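Local coordinates for protein esterase (Sinorhizobium meliloti 1021, PDB 4TX1) that hydrolyses acetyl esters as a carbohydrate acetylesterase of the SGNH-hydrolase family and is probably also active on aryl esters, at residues A[94-99]-A[142-147]; A[103-108]-A[159-164]; A[118-123]-A[180-185]. All blocks are in the same frame, centred on the assembly; numbering follows the deposited sequence.

Contact 1: A[94-99]-A[142-147]; sequences LIVFML and LIVSPP
Val96 and Met98 meet Leu142 and Val144 on one face of the central parallel sheet of the SGNH-hydrolase fold. Strands 94-98 and 140-145 are neighbours in that sheet, and helix 112-127 joins them in a beta-alpha-beta crossover. The axes of the short segments come within 4.8 Å of each other, at an angle of 17°. Three backbone hydrogen bonds tie them: Leu142 N to Ile95 O, Phe97 N to Leu142 O and Val144 N to Phe97 O. The third is the most bent, with 146° at the hydrogen. The side chains of Val96 and Leu142 lie next to each other and point the same way. Val96 CG1 also reaches Val144 CG2, at 3.6 Å. Earlier along the strand, Leu94 CD1 sits 4.1 Å from Leu142 CB. Met98 passes Val144 at a slant, with SD 3.8 Å from Val144 CG1. Its chain is extended through the first two torsions and bends only at chi3. Its CG, anti to the backbone N (chi1 -167°), comes within 3.9 Å of Pro146 CA, and SD also meets the ring of Pro147. With an alanine here in place of Met98, CG, SD and CE are gone, and a gap would probably open between Val144 and the two prolines. Phe97 and Ile143 point to the other face, where Phe97 packs on Leu122 and Val126 of helix 112-127. Ile95 CG2 covers one face of the Phe97 ring near its rim. Beyond the last direct bond a water continues the link: Leu99 N donates to it at 3.0 Å, and it donates to Val144 O at 2.8 Å.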
loop_
_atom_site.group_PDB
_atom_site.type_symbol
_atom_site.label_atom_id
_atom_site.label_comp_id
_atom_site.label_asym_id
_atom_site.label_seq_id
_atom_site.Cartn_x
_atom_site.Cartn_y
_atom_site.Cartn_z
ATOM N N LEU A 94 8.000 17.340 23.257
ATOM C CA LEU A 94 9.227 17.258 22.524
ATOM C C LEU A 94 9.323 15.934 21.775
ATOM O O LEU A 94 9.054 14.894 22.362
ATOM C CB LEU A 94 10.432 17.244 23.477
ATOM C CG LEU A 94 11.844 17.230 22.946
ATOM C CD1 LEU A 94 12.226 18.406 22.037
ATOM C CD2 LEU A 94 12.825 17.084 24.159
ATOM N N ILE A 95 9.760 16.034 20.547
ATOM C CA ILE A 95 10.097 14.818 19.753
ATOM C C ILE A 95 11.602 14.884 19.605
ATOM O O ILE A 95 12.153 15.915 19.132
ATOM C CB ILE A 95 9.385 14.818 18.393
ATOM C CG1 ILE A 95 7.859 14.732 18.651
ATOM C CG2 ILE A 95 9.931 13.610 17.589
ATOM C CD1 ILE A 95 7.085 15.951 18.643
ATOM N N VAL A 96 12.285 13.805 19.958
ATOM C CA VAL A 96 13.723 13.652 19.749
ATOM C C VAL A 96 13.984 12.612 18.651
ATOM O O VAL A 96 13.607 11.447 18.856
ATOM C CB VAL A 96 14.429 13.175 21.054
ATOM C CG1 VAL A 96 15.980 13.144 20.833
ATOM C CG2 VAL A 96 13.988 14.155 22.190
ATOM N N PHE A 97 14.614 13.016 17.565
ATOM C CA PHE A 97 14.957 12.111 16.464
ATOM C C PHE A 97 16.414 11.694 16.578
ATOM O O PHE A 97 17.312 12.529 16.760
ATOM C CB PHE A 97 14.784 12.757 15.119
ATOM C CG PHE A 97 13.335 13.062 14.752
ATOM C CD1 PHE A 97 12.441 12.023 14.580
ATOM C CD2 PHE A 97 12.876 14.340 14.544
ATOM C CE1 PHE A 97 11.164 12.250 14.213
ATOM C CE2 PHE A 97 11.593 14.615 14.135
ATOM C CZ PHE A 97 10.690 13.557 14.030
ATOM N N MET A 98 16.637 10.402 16.481
ATOM C CA MET A 98 17.994 9.942 16.211
ATOM C C MET A 98 18.003 8.872 15.119
ATOM O O MET A 98 17.845 7.650 15.384
ATOM C CB MET A 98 18.748 9.493 17.500
ATOM C CG MET A 98 20.232 9.327 17.196
ATOM S SD MET A 98 21.309 9.080 18.639
ATOM C CE MET A 98 20.965 7.357 18.960
ATOM N N LEU A 99 18.127 9.321 13.878
ATOM C CA LEU A 99 18.059 8.454 12.717
ATOM C C LEU A 99 19.080 8.892 11.714
ATOM O O LEU A 99 19.530 10.042 11.730
ATOM C CB LEU A 99 16.634 8.476 12.103
ATOM C CG LEU A 99 15.512 7.845 12.877
ATOM C CD1 LEU A 99 14.133 8.160 12.204
ATOM C CD2 LEU A 99 15.740 6.350 12.984
ATOM N N LEU A 142 13.944 18.063 18.575
ATOM C CA LEU A 142 15.387 17.915 18.722
ATOM C C LEU A 142 15.904 16.905 17.690
ATOM O O LEU A 142 15.524 15.700 17.800
ATOM C CB LEU A 142 15.710 17.445 20.087
ATOM C CG LEU A 142 17.091 17.523 20.696
ATOM C CD1 LEU A 142 17.422 16.689 21.919
ATOM C CD2 LEU A 142 18.172 18.352 19.958
ATOM N N ILE A 143 16.823 17.343 16.854
ATOM C CA ILE A 143 17.475 16.515 15.847
ATOM C C ILE A 143 18.813 16.051 16.434
ATOM O O ILE A 143 19.685 16.858 16.727
ATOM C CB ILE A 143 17.700 17.209 14.529
ATOM C CG1 ILE A 143 16.330 17.599 13.958
ATOM C CG2 ILE A 143 18.502 16.340 13.553
ATOM C CD1 ILE A 143 16.336 18.550 12.788
ATOM N N VAL A 144 18.986 14.748 16.563
ATOM C CA VAL A 144 20.238 14.203 17.062
ATOM C C VAL A 144 20.969 13.457 15.948
ATOM O O VAL A 144 20.422 12.509 15.270
ATOM C CB VAL A 144 20.008 13.316 18.275
ATOM C CG1 VAL A 144 21.366 12.827 18.794
ATOM C CG2 VAL A 144 19.182 13.977 19.362
ATOM N N SER A 145 22.209 13.847 15.655
ATOM C CA SER A 145 23.001 13.132 14.675
ATOM C C SER A 145 23.555 11.872 15.437
ATOM O O SER A 145 24.053 11.979 16.594
ATOM C CB SER A 145 24.110 13.939 13.999
ATOM O OG SER A 145 24.931 14.458 15.070
ATOM N N PRO A 146 23.405 10.675 14.832
ATOM C CA PRO A 146 23.810 9.494 15.555
ATOM C C PRO A 146 25.386 9.465 15.559
ATOM O O PRO A 146 26.050 10.035 14.680
ATOM C CB PRO A 146 23.294 8.322 14.692
ATOM C CG PRO A 146 23.215 8.925 13.302
ATOM C CD PRO A 146 22.754 10.363 13.548
ATOM N N PRO A 147 25.953 8.746 16.539
ATOM C CA PRO A 147 27.407 8.538 16.470
ATOM C C PRO A 147 27.811 7.897 15.189
ATOM O O PRO A 147 27.157 6.949 14.690
ATOM C CB PRO A 147 27.682 7.667 17.693
ATOM C CG PRO A 147 26.601 7.924 18.615
ATOM C CD PRO A 147 25.390 8.169 17.761
HETATM O O HOH W 1 18.078 12.289 13.774
#

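Contact 2: A[103-108]-A[159-164]; sequences DMKPII and AMFAGG
Lys105 and Phe161 bring the two backbones closest, with their CA atoms 4.5 Å apart. Segment 103-108 leaves a 3-10 turn and bends again where Ile108 N bonds to Lys105 O. Segment 159-164 comes off helix 155-160 and makes a type II turn from Phe161 to Gly164, closed by Gly164 N to Phe161 O. Gly163 has a positive phi of 88°, at which a beta carbon would press on the carbonyl oxygen of Ala162. Gly164 CA packs on Met104 CB. A water joins the segments, accepting from Ile107 N and donating to Met160 O. The ring of Pro106 lies close by, with CD 3.3 Å from Met160 O and CG 3.4 Å from Ala162 O. Lys105 carries most of the side-chain contact. Its extended chain slants across one face of the Phe161 ring in a CH-pi contact, with CG 4.0 Å from the centroid. Farther out, Lys105 CE is 3.6 Å from Phe161 CZ. Met104 CB lies at the ring edge, and Met160 SD meets Lys105 CD at 3.9 Å. Phe113 of the second subunit packs on Met160. Both segments lie in the connections that follow parallel strands 94-98 and 140-145, on the side where SGNH hydrolases place their active site. The Phe161 side chain comes close to, but does not contact, a Ser-His-Asp trio, probably the catalytic triad of this family.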
loop_
_atom_site.group_PDB
_atom_site.type_symbol
_atom_site.label_atom_id
_atom_site.label_comp_id
_atom_site.label_asym_id
_atom_site.label_seq_id
_atom_site.Cartn_x
_atom_site.Cartn_y
_atom_site.Cartn_z
ATOM N N ASP A 103 20.263 4.766 6.782
ATOM C CA ASP A 103 20.334 5.484 5.512
ATOM C C ASP A 103 21.743 5.367 4.876
ATOM O O ASP A 103 21.910 5.556 3.659
ATOM C CB ASP A 103 20.007 6.963 5.624
ATOM C CG ASP A 103 18.549 7.255 5.912
ATOM O OD1 ASP A 103 18.061 6.699 6.957
ATOM O OD2 ASP A 103 17.899 8.149 5.261
ATOM N N MET A 104 22.751 4.985 5.698
ATOM C CA MET A 104 24.107 4.792 5.146
ATOM C C MET A 104 24.318 3.503 4.377
ATOM O O MET A 104 25.335 3.327 3.703
ATOM C CB MET A 104 25.110 4.878 6.343
ATOM C CG MET A 104 25.017 6.118 7.186
ATOM S SD MET A 104 25.438 7.638 6.230
ATOM C CE MET A 104 23.868 8.279 5.686
ATOM N N LYS A 105 23.328 2.597 4.419
ATOM C CA LYS A 105 23.324 1.407 3.621
ATOM C C LYS A 105 23.115 1.695 2.179
ATOM O O LYS A 105 22.131 2.339 1.808
ATOM C CB LYS A 105 22.139 0.495 4.059
ATOM C CG LYS A 105 22.221 0.018 5.499
ATOM C CD LYS A 105 20.921 -0.723 5.819
ATOM C CE LYS A 105 20.923 -1.299 7.216
ATOM N NZ LYS A 105 19.624 -2.002 7.627
ATOM N N PRO A 106 24.001 1.197 1.305
ATOM C CA PRO A 106 23.778 1.359 -0.143
ATOM C C PRO A 106 22.435 0.939 -0.668
ATOM O O PRO A 106 21.883 1.600 -1.555
ATOM C CB PRO A 106 24.891 0.475 -0.744
ATOM C CG PRO A 106 26.040 0.623 0.247
ATOM C CD PRO A 106 25.383 0.713 1.599
ATOM N N ILE A 107 21.887 -0.122 -0.151
ATOM C CA ILE A 107 20.582 -0.587 -0.584
ATOM C C ILE A 107 19.536 0.486 -0.261
ATOM O O ILE A 107 18.522 0.493 -0.976
ATOM C CB ILE A 107 20.125 -1.947 -0.059
ATOM C CG1 ILE A 107 20.040 -1.994 1.461
ATOM C CG2 ILE A 107 21.114 -3.073 -0.591
ATOM C CD1 ILE A 107 19.224 -3.200 2.068
ATOM N N ILE A 108 19.755 1.348 0.747
ATOM C CA ILE A 108 18.760 2.374 1.096
ATOM C C ILE A 108 18.992 3.614 0.271
ATOM O O ILE A 108 18.087 4.106 -0.429
ATOM C CB ILE A 108 18.693 2.614 2.619
ATOM C CG1 ILE A 108 18.437 1.309 3.386
ATOM C CG2 ILE A 108 17.719 3.768 2.914
ATOM C CD1 ILE A 108 17.091 0.614 3.060
ATOM N N ALA A 159 29.891 -4.844 4.352
ATOM C CA ALA A 159 29.171 -4.826 3.080
ATOM C C ALA A 159 27.911 -4.088 3.173
ATOM O O ALA A 159 27.586 -3.254 2.325
ATOM C CB ALA A 159 28.911 -6.264 2.558
ATOM N N MET A 160 27.163 -4.406 4.227
ATOM C CA MET A 160 25.793 -3.786 4.423
ATOM C C MET A 160 25.904 -2.260 4.470
ATOM O O MET A 160 25.042 -1.569 3.970
ATOM C CB MET A 160 25.144 -4.288 5.678
ATOM C CG MET A 160 23.842 -3.614 6.042
ATOM S SD MET A 160 22.557 -4.078 4.821
ATOM C CE MET A 160 21.769 -5.290 5.828
ATOM N N PHE A 161 26.979 -1.739 5.065
ATOM C CA PHE A 161 27.176 -0.323 5.277
ATOM C C PHE A 161 28.389 0.179 4.521
ATOM O O PHE A 161 28.947 1.240 4.886
ATOM C CB PHE A 161 27.337 -0.023 6.791
ATOM C CG PHE A 161 26.112 -0.296 7.622
ATOM C CD1 PHE A 161 25.138 0.727 7.816
ATOM C CD2 PHE A 161 25.888 -1.539 8.224
ATOM C CE1 PHE A 161 24.020 0.520 8.598
ATOM C CE2 PHE A 161 24.738 -1.713 9.002
ATOM C CZ PHE A 161 23.823 -0.677 9.181
ATOM N N ALA A 162 28.690 -0.443 3.384
ATOM C CA ALA A 162 29.830 -0.018 2.566
ATOM C C ALA A 162 29.761 1.478 2.220
ATOM O O ALA A 162 28.741 2.009 1.731
ATOM C CB ALA A 162 29.925 -0.902 1.304
ATOM N N GLY A 163 30.825 2.213 2.475
ATOM C CA GLY A 163 30.843 3.698 2.214
ATOM C C GLY A 163 30.345 4.550 3.378
ATOM O O GLY A 163 30.461 5.787 3.404
ATOM N N GLY A 164 29.763 3.905 4.369
ATOM C CA GLY A 164 29.065 4.583 5.466
ATOM C C GLY A 164 29.929 5.313 6.433
ATOM O O GLY A 164 29.488 6.196 7.129
HETATM O O HOH W 2 23.512 -1.961 1.617
#

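Contact 3: A[118-123]-A[180-185]; sequences GIERLV and DELDCG
Val123 and Leu182 form the apolar centre of this contact between helix 112-127 and the end of helix 171-182. Leu182 CD1 sits 3.9 Å from Val123 CG1 and equally near Val123 CB. Two residues beyond Leu182, Cys184 adds its sulfur, with SG 3.9 Å from Val123 CG1. CG1 of Val123, set anti to the backbone N (chi1 172°), touches both partners, and CG2 also lies near the sulfur. Leu182 CD1 also touches the aliphatic part of Glu120, lying 4.1 Å from Glu120 CG. The two side chains cross there at about a right angle.

Charge plays a different part. Glu120 OE1 and Glu181 OE1 approach to 3.8 Å, with carboxylate planes turned 83° apart. These like charges probably disfavour each other. Lys117 forms a salt bridge with Glu120 OE2 and is likely to offset part of the negative charge.

The backbone contributes the helix end. Asp183 has a positive phi of 58° and closes helix 171-182 in a Schellman motif. Leu182 before the turn and Cys184 after it both point toward Val123. Arg127, on the facing helix, donates to Leu182 O.

The two helices lie together on one side of the parallel sheet. Val123 and Cys184 both rest on Ile141 of strand 140-145, and Gly185 opens the edge strand 185-188, bonding through its backbone to Ile141 and Ile143.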
loop_
_atom_site.group_PDB
_atom_site.type_symbol
_atom_site.label_atom_id
_atom_site.label_comp_id
_atom_site.label_asym_id
_atom_site.label_seq_id
_atom_site.Cartn_x
_atom_site.Cartn_y
_atom_site.Cartn_z
ATOM N N GLY A 118 15.482 13.138 4.597
ATOM C CA GLY A 118 14.514 12.307 5.332
ATOM C C GLY A 118 14.184 12.959 6.675
ATOM O O GLY A 118 13.010 13.000 7.104
ATOM N N ILE A 119 15.198 13.470 7.404
ATOM C CA ILE A 119 14.869 14.154 8.666
ATOM C C ILE A 119 13.964 15.357 8.439
ATOM O O ILE A 119 13.031 15.603 9.220
ATOM C CB ILE A 119 16.169 14.617 9.390
ATOM C CG1 ILE A 119 17.051 13.402 9.796
ATOM C CG2 ILE A 119 15.828 15.459 10.622
ATOM C CD1 ILE A 119 16.447 12.448 10.815
ATOM N N GLU A 120 14.236 16.091 7.375
ATOM C CA GLU A 120 13.380 17.189 6.959
ATOM C C GLU A 120 11.924 16.799 6.803
ATOM O O GLU A 120 11.005 17.466 7.284
ATOM C CB GLU A 120 13.947 17.892 5.766
ATOM C CG GLU A 120 13.154 19.123 5.328
ATOM C CD GLU A 120 13.825 19.834 4.182
ATOM O OE1 GLU A 120 13.596 21.034 4.060
ATOM O OE2 GLU A 120 14.548 19.241 3.381
ATOM N N ARG A 121 11.725 15.676 6.166
ATOM C CA ARG A 121 10.377 15.162 6.019
ATOM C C ARG A 121 9.743 14.815 7.386
ATOM O O ARG A 121 8.635 15.141 7.604
ATOM C CB ARG A 121 10.364 13.956 5.104
ATOM C CG ARG A 121 9.028 13.278 5.032
ATOM C CD ARG A 121 8.000 14.090 4.294
ATOM N NE ARG A 121 6.840 13.289 4.005
ATOM C CZ ARG A 121 5.604 13.698 4.087
ATOM N NH1 ARG A 121 5.332 14.913 4.458
ATOM N NH2 ARG A 121 4.665 12.840 3.846
ATOM N N LEU A 122 10.498 14.149 8.269
ATOM C CA LEU A 122 10.021 13.826 9.572
ATOM C C LEU A 122 9.633 15.097 10.333
ATOM O O LEU A 122 8.620 15.144 11.011
ATOM C CB LEU A 122 11.029 12.974 10.368
ATOM C CG LEU A 122 11.390 11.629 9.718
ATOM C CD1 LEU A 122 12.424 10.920 10.619
ATOM C CD2 LEU A 122 10.194 10.719 9.485
ATOM N N VAL A 123 10.477 16.128 10.236
ATOM C CA VAL A 123 10.154 17.382 10.954
ATOM C C VAL A 123 8.807 17.876 10.457
ATOM O O VAL A 123 7.953 18.293 11.238
ATOM C CB VAL A 123 11.270 18.450 10.769
ATOM C CG1 VAL A 123 10.779 19.781 11.366
ATOM C CG2 VAL A 123 12.543 17.903 11.455
ATOM N N ASP A 180 18.962 24.436 12.265
ATOM C CA ASP A 180 18.986 25.931 12.217
ATOM C C ASP A 180 17.952 26.470 11.212
ATOM O O ASP A 180 17.205 27.391 11.538
ATOM C CB ASP A 180 20.424 26.401 11.896
ATOM C CG ASP A 180 20.564 27.948 11.956
ATOM O OD1 ASP A 180 19.964 28.597 12.871
ATOM O OD2 ASP A 180 21.237 28.498 11.076
ATOM N N GLU A 181 17.865 25.848 10.042
ATOM C CA GLU A 181 16.941 26.202 8.952
ATOM C C GLU A 181 15.508 26.027 9.384
ATOM O O GLU A 181 14.676 26.900 9.179
ATOM C CB GLU A 181 17.326 25.413 7.736
ATOM C CG GLU A 181 16.529 25.682 6.474
ATOM C CD GLU A 181 16.646 24.504 5.503
ATOM O OE1 GLU A 181 15.598 24.139 4.895
ATOM O OE2 GLU A 181 17.786 23.917 5.395
ATOM N N LEU A 182 15.222 24.977 10.172
ATOM C CA LEU A 182 13.885 24.654 10.563
ATOM C C LEU A 182 13.510 25.001 12.000
ATOM O O LEU A 182 12.448 24.592 12.470
ATOM C CB LEU A 182 13.653 23.113 10.344
ATOM C CG LEU A 182 13.827 22.548 8.926
ATOM C CD1 LEU A 182 13.524 21.036 8.913
ATOM C CD2 LEU A 182 12.968 23.307 7.939
ATOM N N ASP A 183 14.335 25.737 12.727
ATOM C CA ASP A 183 13.984 25.999 14.103
ATOM C C ASP A 183 13.767 24.830 14.999
ATOM O O ASP A 183 12.800 24.763 15.771
ATOM C CB ASP A 183 12.708 26.808 14.148
ATOM C CG ASP A 183 12.964 28.134 14.653
ATOM O OD1 ASP A 183 13.540 28.915 13.854
ATOM O OD2 ASP A 183 12.681 28.318 15.864
ATOM N N CYS A 184 14.684 23.882 14.911
ATOM C CA CYS A 184 14.706 22.735 15.770
ATOM C C CYS A 184 15.985 22.854 16.622
ATOM O O CYS A 184 16.982 23.487 16.194
ATOM C CB CYS A 184 14.920 21.446 14.893
ATOM S SG CYS A 184 13.446 21.038 13.983
ATOM N N GLY A 185 15.997 22.107 17.731
ATOM C CA GLY A 185 17.252 21.860 18.450
ATOM C C GLY A 185 18.128 20.882 17.718
ATOM O O GLY A 185 17.643 20.065 16.885
#

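Contact 1 is the buried core, between two central strands. Contact 3 lies at the surface, between helix 112-127 and the end of helix 171-182 with its turn. Between them they include the consecutive strand 94-98, helix 112-127 and strand 140-145. The two touch: Leu99 packs on Leu122, and Ile143 N probably bonds to Gly185 O. Contact 2 stands apart, partly buried, about 20 Å from contact 1 between centres, near the probable active site and a second subunit. A water, a CH-pi contact and packing beside a type II turn join it, without a direct backbone bond. In contact 1 a water only extends a direct ladder. Contact 3 combines a small apolar patch with like charges.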